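PDB 3L4E: uncharacterized peptidase Lmo0363 from Listeria monocytogenes, which probably acts as a serine-type peptidase of the S51 (peptidase E-like) family. Local coordinates for residues S37-V42 / T139-N144. Residues are numbered along the deposited sequence; the frame is centred on the assembly and turned at random.
Sequences STVEEV and TKKAVN. With SO4 (sulfate ion), chain C.
K141 reaches across to V39 and E40 with a straight side chain, and its ammonium meets the V39 carbonyl and the E40 carboxylate. The lysine chain is extended beyond CG, which carries NZ well away from its own loop. K141 NZ donates to the backbone carbonyl of V39, NZ to O 2.9 Å. It approaches at a C=O...N angle of 148°, tilted 24° from the carbonyl plane. K141 NZ also makes a salt bridge to E40 OE2 at 3.3 Å, weak as a hydrogen bond.

E40 starts out away from the lysine. A turn about CB-CG (chi2 -67°) brings the carboxylate back toward NZ, and the two side chains cross at about a right angle. V39 meets the lysine differently. Its side chain runs alongside in the opposite sense, and V39 CG2 touches the aliphatic part of K141 at CD, 3.9 Å away.

A sulfate, probably from the crystallisation liquor, sits beside the ammonium. K141 NZ is 2.8 Å from sulfate O1 and makes weak hydrogen bonds to O1 and O2. E40 OE2 lies 2.6 Å from sulfate O4. N89 ND2 and S138 N also hold the sulfate.

The contact is at the surface and joins two loops of the S51 fold. Residues 37-42 link strand 29-33 to helix 44-55, and residues 139-144 follow helix 121-124 on the way to strand 157-159. The side chain of E40 is about 9 Å from those of S120 and H161, the charge-relay residues assigned by similarity. E40 also touches Y45 of helix 44-55, while V39 rests on F92 and A142 on F91, both of helix 90-100.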
loop_
_atom_site.group_PDB
_atom_site.type_symbol
_atom_site.label_atom_id
_atom_site.label_comp_id
_atom_site.label_asym_id
_atom_site.label_seq_id
_atom_site.Cartn_x
_atom_site.Cartn_y
_atom_site.Cartn_z
ATOM N N SER A 37 9.434 2.452 -3.495
ATOM C CA SER A 37 9.997 3.761 -3.810
ATOM C C SER A 37 11.483 3.724 -4.153
ATOM O O SER A 37 12.028 4.707 -4.665
ATOM C CB SER A 37 9.791 4.719 -2.638
ATOM O OG SER A 37 10.734 4.454 -1.603
ATOM N N THR A 38 12.148 2.613 -3.863
ATOM C CA THR A 38 13.610 2.575 -3.968
ATOM C C THR A 38 14.132 2.567 -5.404
ATOM O O THR A 38 15.319 2.780 -5.639
ATOM C CB THR A 38 14.215 1.390 -3.184
ATOM O OG1 THR A 38 13.762 0.148 -3.744
ATOM C CG2 THR A 38 13.839 1.475 -1.697
ATOM N N VAL A 39 13.245 2.320 -6.362
ATOM C CA VAL A 39 13.618 2.343 -7.773
ATOM C C VAL A 39 13.017 3.565 -8.469
ATOM O O VAL A 39 13.110 3.710 -9.682
ATOM C CB VAL A 39 13.176 1.057 -8.501
ATOM C CG1 VAL A 39 13.924 -0.151 -7.944
ATOM C CG2 VAL A 39 11.661 0.869 -8.386
ATOM N N GLU A 40 12.398 4.444 -7.685
ATOM C CA GLU A 40 11.759 5.635 -8.221
ATOM C C GLU A 40 12.667 6.840 -8.067
ATOM O O GLU A 40 13.480 6.907 -7.139
ATOM C CB GLU A 40 10.443 5.905 -7.486
ATOM C CG GLU A 40 9.437 4.785 -7.604
ATOM C CD GLU A 40 8.921 4.629 -9.013
ATOM O OE1 GLU A 40 7.863 5.215 -9.319
ATOM O OE2 GLU A 40 9.578 3.935 -9.819
ATOM N N GLU A 41 12.497 7.802 -8.965
ATOM C CA GLU A 41 13.378 8.959 -9.026
ATOM C C GLU A 41 12.845 10.197 -8.308
ATOM O O GLU A 41 13.608 11.109 -8.001
ATOM C CB GLU A 41 13.708 9.266 -10.484
ATOM C CG GLU A 41 14.424 8.090 -11.155
ATOM C CD GLU A 41 14.839 8.367 -12.573
ATOM O OE1 GLU A 41 13.952 8.573 -13.424
ATOM O OE2 GLU A 41 16.060 8.364 -12.837
ATOM N N VAL A 42 11.541 10.229 -8.044
ATOM C CA VAL A 42 10.939 11.325 -7.290
ATOM C C VAL A 42 10.075 10.727 -6.181
ATOM O O VAL A 42 9.068 10.063 -6.457
ATOM C CB VAL A 42 10.091 12.229 -8.203
ATOM C CG1 VAL A 42 9.455 13.357 -7.395
ATOM C CG2 VAL A 42 10.946 12.777 -9.358
ATOM N N THR A 139 7.212 -1.661 -16.005
ATOM C CA THR A 139 7.627 -3.030 -15.710
ATOM C C THR A 139 9.127 -3.236 -15.916
ATOM O O THR A 139 9.677 -4.261 -15.504
ATOM C CB THR A 139 6.872 -4.056 -16.573
ATOM O OG1 THR A 139 7.170 -3.826 -17.952
ATOM C CG2 THR A 139 5.368 -3.947 -16.356
ATOM N N LYS A 140 9.788 -2.270 -16.553
ATOM C CA LYS A 140 11.234 -2.341 -16.767
ATOM C C LYS A 140 11.994 -2.468 -15.458
ATOM O O LYS A 140 13.123 -2.964 -15.431
ATOM C CB LYS A 140 11.750 -1.097 -17.499
ATOM C CG LYS A 140 11.137 -0.833 -18.858
ATOM C CD LYS A 140 11.850 0.337 -19.536
ATOM C CE LYS A 140 10.970 1.015 -20.578
ATOM N NZ LYS A 140 9.853 1.785 -19.952
ATOM N N LYS A 141 11.378 -2.013 -14.371
ATOM C CA LYS A 141 12.054 -1.994 -13.079
ATOM C C LYS A 141 11.904 -3.302 -12.309
ATOM O O LYS A 141 12.477 -3.471 -11.235
ATOM C CB LYS A 141 11.622 -0.776 -12.267
ATOM C CG LYS A 141 12.052 0.513 -12.958
ATOM C CD LYS A 141 11.737 1.756 -12.156
ATOM C CE LYS A 141 12.293 2.988 -12.852
ATOM N NZ LYS A 141 11.789 4.245 -12.235
ATOM N N ALA A 142 11.156 -4.240 -12.882
ATOM C CA ALA A 142 10.954 -5.544 -12.260
ATOM C C ALA A 142 11.359 -6.640 -13.241
ATOM O O ALA A 142 10.514 -7.195 -13.952
ATOM C CB ALA A 142 9.501 -5.707 -11.850
ATOM N N VAL A 143 12.651 -6.954 -13.292
ATOM C CA VAL A 143 13.159 -7.835 -14.341
ATOM C C VAL A 143 12.968 -9.318 -14.042
ATOM O O VAL A 143 13.271 -10.161 -14.886
ATOM C CB VAL A 143 14.652 -7.584 -14.644
ATOM C CG1 VAL A 143 14.889 -6.130 -15.045
ATOM C CG2 VAL A 143 15.528 -7.985 -13.452
ATOM N N ASN A 144 12.459 -9.632 -12.853
ATOM C CA ASN A 144 12.272 -11.022 -12.430
ATOM C C ASN A 144 10.816 -11.445 -12.248
ATOM O O ASN A 144 10.511 -12.632 -12.218
ATOM C CB ASN A 144 13.037 -11.300 -11.134
ATOM C CG ASN A 144 14.516 -11.039 -11.266
ATOM O OD1 ASN A 144 15.116 -10.363 -10.430
ATOM N ND2 ASN A 144 15.115 -11.564 -12.324
HETATM S S SO4 C . 8.377 4.233 -13.040
HETATM O O1 SO4 C . 9.454 3.454 -13.640
HETATM O O2 SO4 C . 8.862 5.565 -12.699
HETATM O O3 SO4 C . 7.283 4.337 -13.997
HETATM O O4 SO4 C . 7.900 3.562 -11.831
#